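Local coordinates for thylakoid lumenal 15 kDa protein 1, chloroplastic (Arabidopsis thaliana, PDB 3N90) that is of unknown function but resides in the thylakoid lumen and forms a right-handed quadrilateral beta-helix of pentapeptide repeats, at residues A[51-54]-A[55-58]; A[66-70]-A[71-75]; A[102-106]-A[107-111]; A[119-122]-A[123-127]; A[134-137]-A[138-141]. The protein carries 2 engineered substitutions. One frame throughout, in Å; residues are numbered along the deposited sequence.

Contact 1 of 5, residues A[51-54]-A[55-58]; sequences ASFF and DADL
The carbonyl of F53 receives the backbone N-H of A56 across a type II beta turn, F53 to A56, one of the corners by which a right-handed quadrilateral beta-helix changes direction. D55, which opens the segment 55-58, holds the third place of the turn in the left-handed region that a type II turn needs there. Its N and CB lie beside the ring of F54, whose plane stands 83° from the D55 carboxylate; CD2 of F54 is 3.8 Å from CB of D55. A56 follows and closes the turn: its N is 2.9 Å from O of F53, and the bond is nearly straight at hydrogen (165°) although the donor stands above the carbonyl plane. The A56 methyl lies near the plane of the F53 ring, at its edge, and its CB is 4.1 Å from CB of F53. D57 points away from the turn; its OD2 forms a salt bridge with NE of R39, and OD1 hydrogen-bonds the T59 hydroxyl. L58 returns to the interior, its chain crossing that of F53 at about a right angle and its CD1 3.8 Å from CD1 of F53. The F53 ring meets L58 because its CG lies anti to the carbonyl carbon (chi1 -67°), which sends the ring into the core, nearly parallel to the rings of F33 and F73. With an alanine at F53, the L58 methyls would probably lose their aromatic partner and the F33 and F73 rings the one between them. An ST turn also braces the corner, with N of F54 3.3 Å from OG of S52.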
loop_
_atom_site.group_PDB
_atom_site.type_symbol
_atom_site.label_atom_id
_atom_site.label_comp_id
_atom_site.label_asym_id
_atom_site.label_seq_id
_atom_site.Cartn_x
_atom_site.Cartn_y
_atom_site.Cartn_z
ATOM N N ALA A 51 6.203 -6.907 -2.262
ATOM C CA ALA A 51 6.323 -6.934 -0.778
ATOM C C ALA A 51 5.066 -7.558 -0.181
ATOM O O ALA A 51 4.000 -7.477 -0.799
ATOM C CB ALA A 51 6.523 -5.498 -0.233
ATOM N N SER A 52 5.161 -8.172 1.005
ATOM C CA SER A 52 3.978 -8.720 1.663
ATOM C C SER A 52 3.613 -7.827 2.849
ATOM O O SER A 52 4.446 -7.628 3.734
ATOM C CB SER A 52 4.192 -10.131 2.187
ATOM O OG SER A 52 3.046 -10.605 2.897
ATOM N N PHE A 53 2.400 -7.310 2.828
ATOM C CA PHE A 53 1.777 -6.643 4.036
ATOM C C PHE A 53 0.609 -7.508 4.534
ATOM O O PHE A 53 -0.340 -7.002 5.140
ATOM C CB PHE A 53 1.309 -5.228 3.696
ATOM C CG PHE A 53 2.461 -4.289 3.385
ATOM C CD1 PHE A 53 3.227 -3.748 4.417
ATOM C CD2 PHE A 53 2.795 -3.985 2.062
ATOM C CE1 PHE A 53 4.295 -2.885 4.117
ATOM C CE2 PHE A 53 3.853 -3.144 1.765
ATOM C CZ PHE A 53 4.597 -2.584 2.797
ATOM N N PHE A 54 0.729 -8.816 4.333
ATOM C CA PHE A 54 -0.327 -9.753 4.677
ATOM C C PHE A 54 -0.695 -9.640 6.176
ATOM O O PHE A 54 0.140 -9.916 7.032
ATOM C CB PHE A 54 0.107 -11.193 4.388
ATOM C CG PHE A 54 -0.987 -12.197 4.599
ATOM C CD1 PHE A 54 -1.769 -12.615 3.503
ATOM C CD2 PHE A 54 -1.266 -12.716 5.862
ATOM C CE1 PHE A 54 -2.803 -13.542 3.661
ATOM C CE2 PHE A 54 -2.314 -13.666 6.028
ATOM C CZ PHE A 54 -3.080 -14.064 4.908
ATOM N N ASP A 55 -1.921 -9.214 6.470
ATOM C CA ASP A 55 -2.371 -9.035 7.868
ATOM C C ASP A 55 -1.492 -8.068 8.673
ATOM O O ASP A 55 -1.458 -8.170 9.916
ATOM C CB ASP A 55 -2.429 -10.368 8.619
ATOM C CG ASP A 55 -3.717 -10.521 9.448
ATOM O OD1 ASP A 55 -4.402 -9.515 9.720
ATOM O OD2 ASP A 55 -4.075 -11.681 9.727
ATOM N N ALA A 56 -0.783 -7.167 7.993
ATOM C CA ALA A 56 -0.093 -6.052 8.666
ATOM C C ALA A 56 -1.063 -4.967 9.112
ATOM O O ALA A 56 -2.174 -4.847 8.599
ATOM C CB ALA A 56 1.062 -5.457 7.802
ATOM N N ASP A 57 -0.636 -4.168 10.077
ATOM C CA ASP A 57 -1.406 -2.996 10.480
ATOM C C ASP A 57 -0.700 -1.758 9.992
ATOM O O ASP A 57 0.375 -1.390 10.475
ATOM C CB ASP A 57 -1.576 -2.955 12.007
ATOM C CG ASP A 57 -2.403 -1.759 12.481
ATOM O OD1 ASP A 57 -2.887 -0.965 11.651
ATOM O OD2 ASP A 57 -2.594 -1.639 13.722
ATOM N N LEU A 58 -1.296 -1.129 8.981
ATOM C CA LEU A 58 -0.664 0.021 8.332
ATOM C C LEU A 58 -1.278 1.355 8.758
ATOM O O LEU A 58 -1.034 2.393 8.121
ATOM C CB LEU A 58 -0.707 -0.147 6.788
ATOM C CG LEU A 58 0.404 -1.080 6.265
ATOM C CD1 LEU A 58 0.032 -1.754 4.934
ATOM C CD2 LEU A 58 1.749 -0.293 6.123
#

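Contact 2 of 5, residues A[66-70]-A[71-75]; sequences ADLRG and ADFSL
L68 and A71 are joined by a type II beta turn at a corner of the pentapeptide-repeat beta-helix, A71 N lying 3.0 Å from L68 O with an angle of 163° at the hydrogen. G70 fills the third place of the turn at phi 71°, a value that favours glycine. Inside the coil, L68 carries its CG anti to its own carbonyl carbon (chi1 -57°), and from there both methyls reach the far end of the F73 ring: CD1 is 3.9 Å from CZ of F73. The two side chains cross at about a right angle, and F73 has the same first-torsion class as L68, CG beside the backbone N, which carries its ring into the core, where it meets the F53 ring almost parallel. The methyl of A71 lies beside L68, its CB 4.3 Å from CB of L68.

Outside, R69 folds back on D67 in a side-on salt bridge, NE of R69 2.9 Å from OD1 of D67, with NH2 reaching OD2. The NE bond lies in the guanidinium plane, whereas the NH2 bond is tilted from it. OD1 of D67 is also met by N of R69, from the other face of the carboxylate, which makes an Asx turn; two donors on one oxygen should hold the carboxylate against rotation. Five residues on, D72 makes a second Asx turn, and its OD1 takes a further bond from T92. That oxygen receives N of S74 from above the carboxylate plane at 2.9 Å and offers its syn lone pair to OG of S74 at 2.6 Å.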
loop_
_atom_site.group_PDB
_atom_site.type_symbol
_atom_site.label_atom_id
_atom_site.label_comp_id
_atom_site.label_asym_id
_atom_site.label_seq_id
_atom_site.Cartn_x
_atom_site.Cartn_y
_atom_site.Cartn_z
ATOM N N ALA A 66 4.812 5.398 -3.453
ATOM C CA ALA A 66 5.429 4.087 -3.371
ATOM C C ALA A 66 5.171 3.233 -4.610
ATOM O O ALA A 66 4.103 3.319 -5.227
ATOM C CB ALA A 66 4.948 3.358 -2.120
ATOM N N ASP A 67 6.149 2.398 -4.959
ATOM C CA ASP A 67 5.982 1.337 -5.942
ATOM C C ASP A 67 5.483 0.101 -5.215
ATOM O O ASP A 67 6.233 -0.545 -4.500
ATOM C CB ASP A 67 7.318 1.081 -6.652
ATOM C CG ASP A 67 7.247 -0.024 -7.697
ATOM O OD1 ASP A 67 6.160 -0.628 -7.907
ATOM O OD2 ASP A 67 8.316 -0.309 -8.306
ATOM N N LEU A 68 4.177 -0.187 -5.336
ATOM C CA LEU A 68 3.531 -1.324 -4.664
ATOM C C LEU A 68 3.075 -2.391 -5.669
ATOM O O LEU A 68 2.201 -3.190 -5.378
ATOM C CB LEU A 68 2.325 -0.829 -3.841
ATOM C CG LEU A 68 2.651 0.242 -2.782
ATOM C CD1 LEU A 68 1.344 0.907 -2.269
ATOM C CD2 LEU A 68 3.479 -0.388 -1.662
ATOM N N ARG A 69 3.664 -2.404 -6.867
ATOM C CA ARG A 69 3.246 -3.390 -7.850
ATOM C C ARG A 69 3.356 -4.802 -7.313
ATOM O O ARG A 69 4.409 -5.228 -6.799
ATOM C CB ARG A 69 4.058 -3.240 -9.146
ATOM C CG ARG A 69 3.813 -1.880 -9.822
ATOM C CD ARG A 69 4.766 -1.727 -11.001
ATOM N NE ARG A 69 6.163 -1.676 -10.561
ATOM C CZ ARG A 69 7.214 -1.927 -11.345
ATOM N NH1 ARG A 69 7.021 -2.255 -12.629
ATOM N NH2 ARG A 69 8.464 -1.824 -10.856
ATOM N N GLY A 70 2.264 -5.558 -7.395
ATOM C CA GLY A 70 2.234 -6.943 -7.000
ATOM C C GLY A 70 2.321 -7.199 -5.483
ATOM O O GLY A 70 2.439 -8.354 -5.034
ATOM N N ALA A 71 2.253 -6.120 -4.698
ATOM C CA ALA A 71 2.307 -6.293 -3.236
ATOM C C ALA A 71 1.036 -6.927 -2.722
ATOM O O ALA A 71 -0.035 -6.782 -3.341
ATOM C CB ALA A 71 2.537 -4.974 -2.552
ATOM N N ASP A 72 1.147 -7.574 -1.562
ATOM C CA ASP A 72 -0.018 -8.250 -0.991
ATOM C C ASP A 72 -0.522 -7.483 0.227
ATOM O O ASP A 72 0.186 -7.410 1.241
ATOM C CB ASP A 72 0.318 -9.664 -0.598
ATOM C CG ASP A 72 -0.917 -10.463 -0.145
ATOM O OD1 ASP A 72 -2.059 -10.009 -0.382
ATOM O OD2 ASP A 72 -0.746 -11.540 0.431
ATOM N N PHE A 73 -1.727 -6.918 0.123
ATOM C CA PHE A 73 -2.322 -6.238 1.253
ATOM C C PHE A 73 -3.486 -7.067 1.828
ATOM O O PHE A 73 -4.309 -6.545 2.574
ATOM C CB PHE A 73 -2.846 -4.857 0.857
ATOM C CG PHE A 73 -1.771 -3.877 0.541
ATOM C CD1 PHE A 73 -1.197 -3.100 1.550
ATOM C CD2 PHE A 73 -1.340 -3.712 -0.763
ATOM C CE1 PHE A 73 -0.190 -2.176 1.248
ATOM C CE2 PHE A 73 -0.349 -2.808 -1.058
ATOM C CZ PHE A 73 0.221 -2.036 -0.051
ATOM N N SER A 74 -3.556 -8.342 1.478
ATOM C CA SER A 74 -4.679 -9.158 1.964
ATOM C C SER A 74 -4.728 -9.098 3.484
ATOM O O SER A 74 -3.699 -9.231 4.122
ATOM C CB SER A 74 -4.542 -10.591 1.485
ATOM O OG SER A 74 -4.544 -10.591 0.060
ATOM N N LEU A 75 -5.932 -8.887 4.019
ATOM C CA LEU A 75 -6.201 -8.874 5.487
ATOM C C LEU A 75 -5.564 -7.700 6.222
ATOM O O LEU A 75 -5.677 -7.612 7.456
ATOM C CB LEU A 75 -5.746 -10.171 6.185
ATOM C CG LEU A 75 -6.147 -11.526 5.579
ATOM C CD1 LEU A 75 -5.942 -12.659 6.544
ATOM C CD2 LEU A 75 -7.573 -11.451 5.150
#

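Contact 3 of 5, residues A[102-106]-A[107-111]; sequences SNITG and ADFTD
I104 meets F109 at the edge of the aromatic ring, with CG2 close to the ring plane and 4.0 Å from CZ of F109. The two side chains cross at about a right angle. The branches of I104 divide the work: CG2 lies anti to the carbonyl carbon and takes the ring edge, while CG1, between the backbone N and that carbon (chi1 60°), carries CD1 to within 4.1 Å of CE2 of F109. Beside them the methyl of A107 sits 4.0 Å from CB of I104, adding to the apolar cluster inside the beta-helix coil.

What positions this cluster is the type II turn from I104 to A107. A107 N gives its hydrogen to O of I104 at 3.0 Å, from above the carbonyl plane, and G106 takes up the positive phi (77°) in the third place. Asx turns flank it. N103 OD1 accepts from N of T105, 3.0 Å away, and D108 OD1 accepts twice from T110: its N arrives nearly in line with the C-O bond, and OG1 of T110, 2.9 Å from OD1 of D108, meets the syn lone pair of that oxygen. OD2 of D108 is held by T133 and N135, which leaves both carboxylate oxygens engaged.

The corner lies in the last part of the beta-helix, beside the C-terminal helices. I104 packs on L122 and V125 of helix 116-125, and the backbone of A107 and F109 bonds to the hydroxyls of T137 and T140 on helix 137-140.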
loop_
_atom_site.group_PDB
_atom_site.type_symbol
_atom_site.label_atom_id
_atom_site.label_comp_id
_atom_site.label_asym_id
_atom_site.label_seq_id
_atom_site.Cartn_x
_atom_site.Cartn_y
_atom_site.Cartn_z
ATOM N N SER A 102 -8.530 6.248 3.979
ATOM C CA SER A 102 -7.285 6.371 3.220
ATOM C C SER A 102 -7.398 7.371 2.069
ATOM O O SER A 102 -8.481 7.580 1.508
ATOM C CB SER A 102 -6.797 5.014 2.755
ATOM O OG SER A 102 -6.352 4.314 3.932
ATOM N N ASN A 103 -6.290 8.032 1.778
ATOM C CA ASN A 103 -6.246 8.968 0.658
ATOM C C ASN A 103 -5.693 8.240 -0.543
ATOM O O ASN A 103 -4.528 7.847 -0.539
ATOM C CB ASN A 103 -5.378 10.191 1.038
ATOM C CG ASN A 103 -5.210 11.190 -0.123
ATOM O OD1 ASN A 103 -5.724 10.983 -1.225
ATOM N ND2 ASN A 103 -4.476 12.268 0.132
ATOM N N ILE A 104 -6.513 8.053 -1.576
ATOM C CA ILE A 104 -6.097 7.309 -2.766
ATOM C C ILE A 104 -6.037 8.163 -4.034
ATOM O O ILE A 104 -6.166 7.626 -5.140
ATOM C CB ILE A 104 -6.957 6.070 -3.024
ATOM C CG1 ILE A 104 -8.444 6.447 -3.221
ATOM C CG2 ILE A 104 -6.762 5.065 -1.858
ATOM C CD1 ILE A 104 -9.283 5.322 -3.779
ATOM N N THR A 105 -5.836 9.459 -3.838
ATOM C CA THR A 105 -5.752 10.421 -4.941
ATOM C C THR A 105 -4.571 10.026 -5.797
ATOM O O THR A 105 -3.428 10.067 -5.327
ATOM C CB THR A 105 -5.503 11.855 -4.439
ATOM O OG1 THR A 105 -6.555 12.261 -3.569
ATOM C CG2 THR A 105 -5.436 12.856 -5.636
ATOM N N GLY A 106 -4.842 9.641 -7.042
ATOM C CA GLY A 106 -3.798 9.279 -8.001
ATOM C C GLY A 106 -3.202 7.901 -7.772
ATOM O O GLY A 106 -2.236 7.519 -8.415
ATOM N N ALA A 107 -3.799 7.105 -6.883
ATOM C CA ALA A 107 -3.372 5.707 -6.752
ATOM C C ALA A 107 -3.707 4.860 -7.993
ATOM O O ALA A 107 -4.746 5.046 -8.636
ATOM C CB ALA A 107 -3.994 5.079 -5.491
ATOM N N ASP A 108 -2.867 3.906 -8.327
ATOM C CA ASP A 108 -3.159 3.059 -9.471
ATOM C C ASP A 108 -3.527 1.622 -9.079
ATOM O O ASP A 108 -2.685 0.836 -8.655
ATOM C CB ASP A 108 -1.988 3.134 -10.486
ATOM C CG ASP A 108 -2.321 2.525 -11.827
ATOM O OD1 ASP A 108 -3.070 1.529 -11.876
ATOM O OD2 ASP A 108 -1.775 3.027 -12.843
ATOM N N PHE A 109 -4.812 1.267 -9.254
ATOM C CA PHE A 109 -5.327 -0.032 -8.874
ATOM C C PHE A 109 -5.520 -1.031 -10.053
ATOM O O PHE A 109 -6.327 -1.937 -9.948
ATOM C CB PHE A 109 -6.663 0.137 -8.101
ATOM C CG PHE A 109 -6.523 0.750 -6.723
ATOM C CD1 PHE A 109 -6.346 -0.081 -5.619
ATOM C CD2 PHE A 109 -6.636 2.124 -6.526
ATOM C CE1 PHE A 109 -6.246 0.457 -4.310
ATOM C CE2 PHE A 109 -6.537 2.690 -5.242
ATOM C CZ PHE A 109 -6.339 1.847 -4.118
ATOM N N THR A 110 -4.773 -0.872 -11.151
ATOM C CA THR A 110 -4.812 -1.870 -12.256
ATOM C C THR A 110 -4.662 -3.311 -11.882
ATOM O O THR A 110 -3.708 -3.708 -11.181
ATOM C CB THR A 110 -3.709 -1.605 -13.300
ATOM O OG1 THR A 110 -3.973 -0.375 -13.940
ATOM C CG2 THR A 110 -3.644 -2.746 -14.341
ATOM N N ASP A 111 -5.575 -4.132 -12.403
ATOM C CA ASP A 111 -5.577 -5.571 -12.171
ATOM C C ASP A 111 -5.561 -5.919 -10.691
ATOM O O ASP A 111 -5.177 -7.025 -10.319
ATOM C CB ASP A 111 -4.383 -6.264 -12.831
ATOM C CG ASP A 111 -4.557 -6.480 -14.292
ATOM O OD1 ASP A 111 -5.681 -6.312 -14.824
ATOM O OD2 ASP A 111 -3.530 -6.835 -14.906
#

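Contact 4 of 5, residues A[119-122]-A[123-127]; sequences RVYL and CKVAD
The carbonyl oxygen of Y121 receives two backbone N-H groups: K124 N at 3.0 Å, from above the carbonyl plane, and more weakly V125 N at 3.4 Å. This sharing marks helix 116-125 tightening from i-to-i+4 toward i-to-i+3 bonding near its C-terminal end. Two residues earlier the ordinary pattern holds, with C123 N 2.9 Å from O of R119 and an angle of 154°. L122 O then accepts from V125 N at 3.0 Å, again well out of the carbonyl plane.

The side chains follow the helical spacing. CG of R119 lies 3.8 Å from SG of C123, and the arginine chain bends at chi3 so that NH1 can reach O of L141. V120 and K124 run side by side, pointing the same way. The ring of Y121, its CG anti to the backbone N (chi1 178°), leans obliquely against both V125 methyls, CE2 4.1 Å from CG2 of V125, while its hydroxyl bonds to G101 N. Replacing V125 by an alanine would probably strip the tyrosine ring of its methyl support and leave it freer to tilt about the G101 bond.

The SG of C123 is joined to C143 in a disulfide, and the carbonyls of C123 and A126 both accept from R138. Covalent and polar bonds together therefore tie this helix end to the C-terminal segment, which is consistent with that segment being fastened over the end of the beta-helix.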
loop_
_atom_site.group_PDB
_atom_site.type_symbol
_atom_site.label_atom_id
_atom_site.label_comp_id
_atom_site.label_asym_id
_atom_site.label_seq_id
_atom_site.Cartn_x
_atom_site.Cartn_y
_atom_site.Cartn_z
ATOM N N ARG A 119 -14.788 -2.219 -4.190
ATOM C CA ARG A 119 -14.842 -1.272 -5.306
ATOM C C ARG A 119 -15.816 -0.120 -4.995
ATOM O O ARG A 119 -15.539 1.047 -5.295
ATOM C CB ARG A 119 -15.160 -1.978 -6.629
ATOM C CG ARG A 119 -14.990 -1.094 -7.842
ATOM C CD ARG A 119 -15.154 -1.851 -9.157
ATOM N NE ARG A 119 -14.576 -3.195 -9.118
ATOM C CZ ARG A 119 -13.351 -3.538 -9.522
ATOM N NH1 ARG A 119 -12.491 -2.638 -10.007
ATOM N NH2 ARG A 119 -12.975 -4.808 -9.417
ATOM N N VAL A 120 -16.938 -0.447 -4.360
ATOM C CA VAL A 120 -17.907 0.586 -4.003
ATOM C C VAL A 120 -17.306 1.630 -3.064
ATOM O O VAL A 120 -17.476 2.836 -3.289
ATOM C CB VAL A 120 -19.207 -0.021 -3.380
ATOM C CG1 VAL A 120 -20.056 1.060 -2.796
ATOM C CG2 VAL A 120 -19.988 -0.778 -4.445
ATOM N N TYR A 121 -16.579 1.187 -2.036
ATOM C CA TYR A 121 -15.997 2.114 -1.090
ATOM C C TYR A 121 -14.889 2.955 -1.746
ATOM O O TYR A 121 -14.842 4.185 -1.647
ATOM C CB TYR A 121 -15.411 1.416 0.173
ATOM C CG TYR A 121 -14.788 2.486 1.047
ATOM C CD1 TYR A 121 -15.609 3.379 1.764
ATOM C CD2 TYR A 121 -13.390 2.713 1.067
ATOM C CE1 TYR A 121 -15.067 4.422 2.510
ATOM C CE2 TYR A 121 -12.846 3.779 1.818
ATOM C CZ TYR A 121 -13.696 4.618 2.539
ATOM O OH TYR A 121 -13.172 5.658 3.288
ATOM N N LEU A 122 -13.968 2.251 -2.393
ATOM C CA LEU A 122 -12.830 2.928 -2.991
ATOM C C LEU A 122 -13.280 3.977 -4.013
ATOM O O LEU A 122 -12.707 5.072 -4.062
ATOM C CB LEU A 122 -11.885 1.904 -3.642
ATOM C CG LEU A 122 -11.076 1.076 -2.630
ATOM C CD1 LEU A 122 -10.310 -0.028 -3.337
ATOM C CD2 LEU A 122 -10.139 1.918 -1.805
ATOM N N CYS A 123 -14.317 3.639 -4.784
ATOM C CA CYS A 123 -14.870 4.542 -5.816
ATOM C C CYS A 123 -15.551 5.772 -5.226
ATOM O O CYS A 123 -15.716 6.766 -5.940
ATOM C CB CYS A 123 -15.836 3.811 -6.721
ATOM S SG CYS A 123 -15.004 2.752 -7.913
ATOM N N LYS A 124 -15.952 5.707 -3.953
ATOM C CA LYS A 124 -16.508 6.873 -3.279
ATOM C C LYS A 124 -15.432 7.858 -2.979
ATOM O O LYS A 124 -15.710 9.050 -2.835
ATOM C CB LYS A 124 -17.164 6.522 -1.933
ATOM C CG LYS A 124 -18.510 5.891 -2.084
ATOM C CD LYS A 124 -19.037 5.447 -0.737
ATOM C CE LYS A 124 -20.373 4.734 -0.928
ATOM N NZ LYS A 124 -20.722 4.072 0.336
ATOM N N VAL A 125 -14.207 7.368 -2.793
ATOM C CA VAL A 125 -13.145 8.279 -2.384
ATOM C C VAL A 125 -12.090 8.460 -3.480
ATOM O O VAL A 125 -11.106 9.160 -3.234
ATOM C CB VAL A 125 -12.460 7.840 -1.042
ATOM C CG1 VAL A 125 -13.406 8.017 0.170
ATOM C CG2 VAL A 125 -11.939 6.421 -1.146
ATOM N N ALA A 126 -12.307 7.847 -4.661
ATOM C CA ALA A 126 -11.333 7.803 -5.765
ATOM C C ALA A 126 -11.340 9.009 -6.688
ATOM O O ALA A 126 -12.391 9.422 -7.205
ATOM C CB ALA A 126 -11.501 6.518 -6.600
ATOM N N ASP A 127 -10.146 9.550 -6.911
ATOM C CA ASP A 127 -9.949 10.625 -7.879
ATOM C C ASP A 127 -8.482 10.734 -8.327
ATOM O O ASP A 127 -7.616 10.015 -7.836
ATOM C CB ASP A 127 -10.544 11.956 -7.362
ATOM C CG ASP A 127 -9.743 12.602 -6.244
ATOM O OD1 ASP A 127 -8.687 12.083 -5.809
ATOM O OD2 ASP A 127 -10.181 13.684 -5.802
#

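Contact 5 of 5, residues A[134-137]-A[138-141]; sequences GNAT and RDTL
Helix 137-140, a short helix near the C-terminal end of the chain, starts here, with A136 in the N-cap position. A136 O opens the helical bonding: T140 N lies 3.0 Å away and approaches nearly in line with the carbonyl bond, the angle at hydrogen being 162°, while D139 N makes a second, weak bond to the same oxygen. The methyl of A136 also touches D139, CB 3.4 Å from OD2.

T137 O takes two sound bonds. L141 N reaches it at 3.1 Å, and the T140 hydroxyl donates to it at 2.7 Å, each donor only moderately tilted from the carbonyl plane. The first torsion of T140 explains the second bond: OG1 stands between its own backbone N and carbonyl carbon (chi1 66°), which turns the hydroxyl back over the preceding turn and leaves CG2 to face N135, 3.7 Å from its CB. T137 and L141 lie side by side, pointing the same way, with CG2 of T137 3.9 Å from CD1 of L141. In T137 that methyl is anti to the backbone N, which puts CG2 alongside L141 and leaves OG1 to A107.

The polar groups turn to the neighbouring coil. T137 OG1 bonds to O of A107, T140 OG1 accepts from N of F109, and N135 ND2 reaches D108, so the last coil is bound by this short helix. Toward helix 116-125, R138 bonds to the C123 and A126 carbonyls, and L141 packs on L122 and C123.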
loop_
_atom_site.group_PDB
_atom_site.type_symbol
_atom_site.label_atom_id
_atom_site.label_comp_id
_atom_site.label_asym_id
_atom_site.label_seq_id
_atom_site.Cartn_x
_atom_site.Cartn_y
_atom_site.Cartn_z
ATOM N N GLY A 134 -0.002 8.086 -15.179
ATOM C CA GLY A 134 -1.029 8.753 -15.982
ATOM C C GLY A 134 -2.269 7.875 -16.224
ATOM O O GLY A 134 -3.047 8.098 -17.173
ATOM N N ASN A 135 -2.438 6.842 -15.400
ATOM C CA ASN A 135 -3.705 6.109 -15.354
ATOM C C ASN A 135 -4.666 6.843 -14.413
ATOM O O ASN A 135 -4.258 7.442 -13.405
ATOM C CB ASN A 135 -3.502 4.645 -14.971
ATOM C CG ASN A 135 -3.046 3.801 -16.123
ATOM O OD1 ASN A 135 -3.285 4.148 -17.292
ATOM N ND2 ASN A 135 -2.402 2.669 -15.821
ATOM N N ALA A 136 -5.947 6.869 -14.758
ATOM C CA ALA A 136 -6.879 7.618 -13.924
ATOM C C ALA A 136 -7.378 6.670 -12.841
ATOM O O ALA A 136 -7.753 5.534 -13.151
ATOM C CB ALA A 136 -8.043 8.162 -14.753
ATOM N N THR A 137 -7.351 7.122 -11.584
ATOM C CA THR A 137 -7.573 6.203 -10.438
ATOM C C THR A 137 -8.903 5.514 -10.584
ATOM O O THR A 137 -8.981 4.309 -10.456
ATOM C CB THR A 137 -7.470 6.905 -9.066
ATOM O OG1 THR A 137 -6.124 7.355 -8.885
ATOM C CG2 THR A 137 -7.841 5.934 -7.899
ATOM N N ARG A 138 -9.919 6.293 -10.945
ATOM C CA ARG A 138 -11.289 5.803 -11.202
ATOM C C ARG A 138 -11.380 4.780 -12.316
ATOM O O ARG A 138 -12.212 3.883 -12.245
ATOM C CB ARG A 138 -12.213 6.980 -11.512
ATOM C CG ARG A 138 -12.336 7.988 -10.382
ATOM C CD ARG A 138 -13.449 8.981 -10.636
ATOM N NE ARG A 138 -14.785 8.376 -10.627
ATOM C CZ ARG A 138 -15.421 7.952 -9.530
ATOM N NH1 ARG A 138 -14.850 8.026 -8.333
ATOM N NH2 ARG A 138 -16.633 7.434 -9.623
ATOM N N ASP A 139 -10.547 4.923 -13.357
ATOM C CA ASP A 139 -10.517 3.942 -14.444
ATOM C C ASP A 139 -9.873 2.645 -14.028
ATOM O O ASP A 139 -10.343 1.561 -14.387
ATOM C CB ASP A 139 -9.809 4.507 -15.675
ATOM C CG ASP A 139 -10.580 5.628 -16.317
ATOM O OD1 ASP A 139 -11.825 5.634 -16.183
ATOM O OD2 ASP A 139 -9.946 6.492 -16.959
ATOM N N THR A 140 -8.774 2.728 -13.268
ATOM C CA THR A 140 -8.114 1.522 -12.799
ATOM C C THR A 140 -9.046 0.756 -11.890
ATOM O O THR A 140 -8.981 -0.464 -11.831
ATOM C CB THR A 140 -6.768 1.834 -12.081
ATOM O OG1 THR A 140 -7.012 2.559 -10.872
ATOM C CG2 THR A 140 -5.877 2.670 -13.001
ATOM N N LEU A 141 -9.925 1.493 -11.210
ATOM C CA LEU A 141 -10.933 0.913 -10.317
ATOM C C LEU A 141 -12.228 0.558 -11.045
ATOM O O LEU A 141 -13.086 -0.118 -10.483
ATOM C CB LEU A 141 -11.275 1.906 -9.190
ATOM C CG LEU A 141 -10.256 2.055 -8.058
ATOM C CD1 LEU A 141 -10.564 3.187 -7.128
ATOM C CD2 LEU A 141 -10.101 0.742 -7.290
#

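Overall arrangement
From the N terminus the five contacts follow one another in series, each local: three turns, one helix end and one helix start, none nesting in or crossing another. Contacts 1 and 2 close corners of the repeat domain, their centres about 8 Å apart; segment 71-75 runs beside 51-55 one coil on, through probable hydrogen bonds from F53 N to D72 O and from D55 N to S74 O. Contact 3 closes a later corner, on the opposite side of the chain's centre from contact 1. Contact 4, near the end of helix 116-125, and contact 5, at the start of helix 137-140, both touch contact 3 and each other, gathering the C-terminal helices against the last part of the beta-helix.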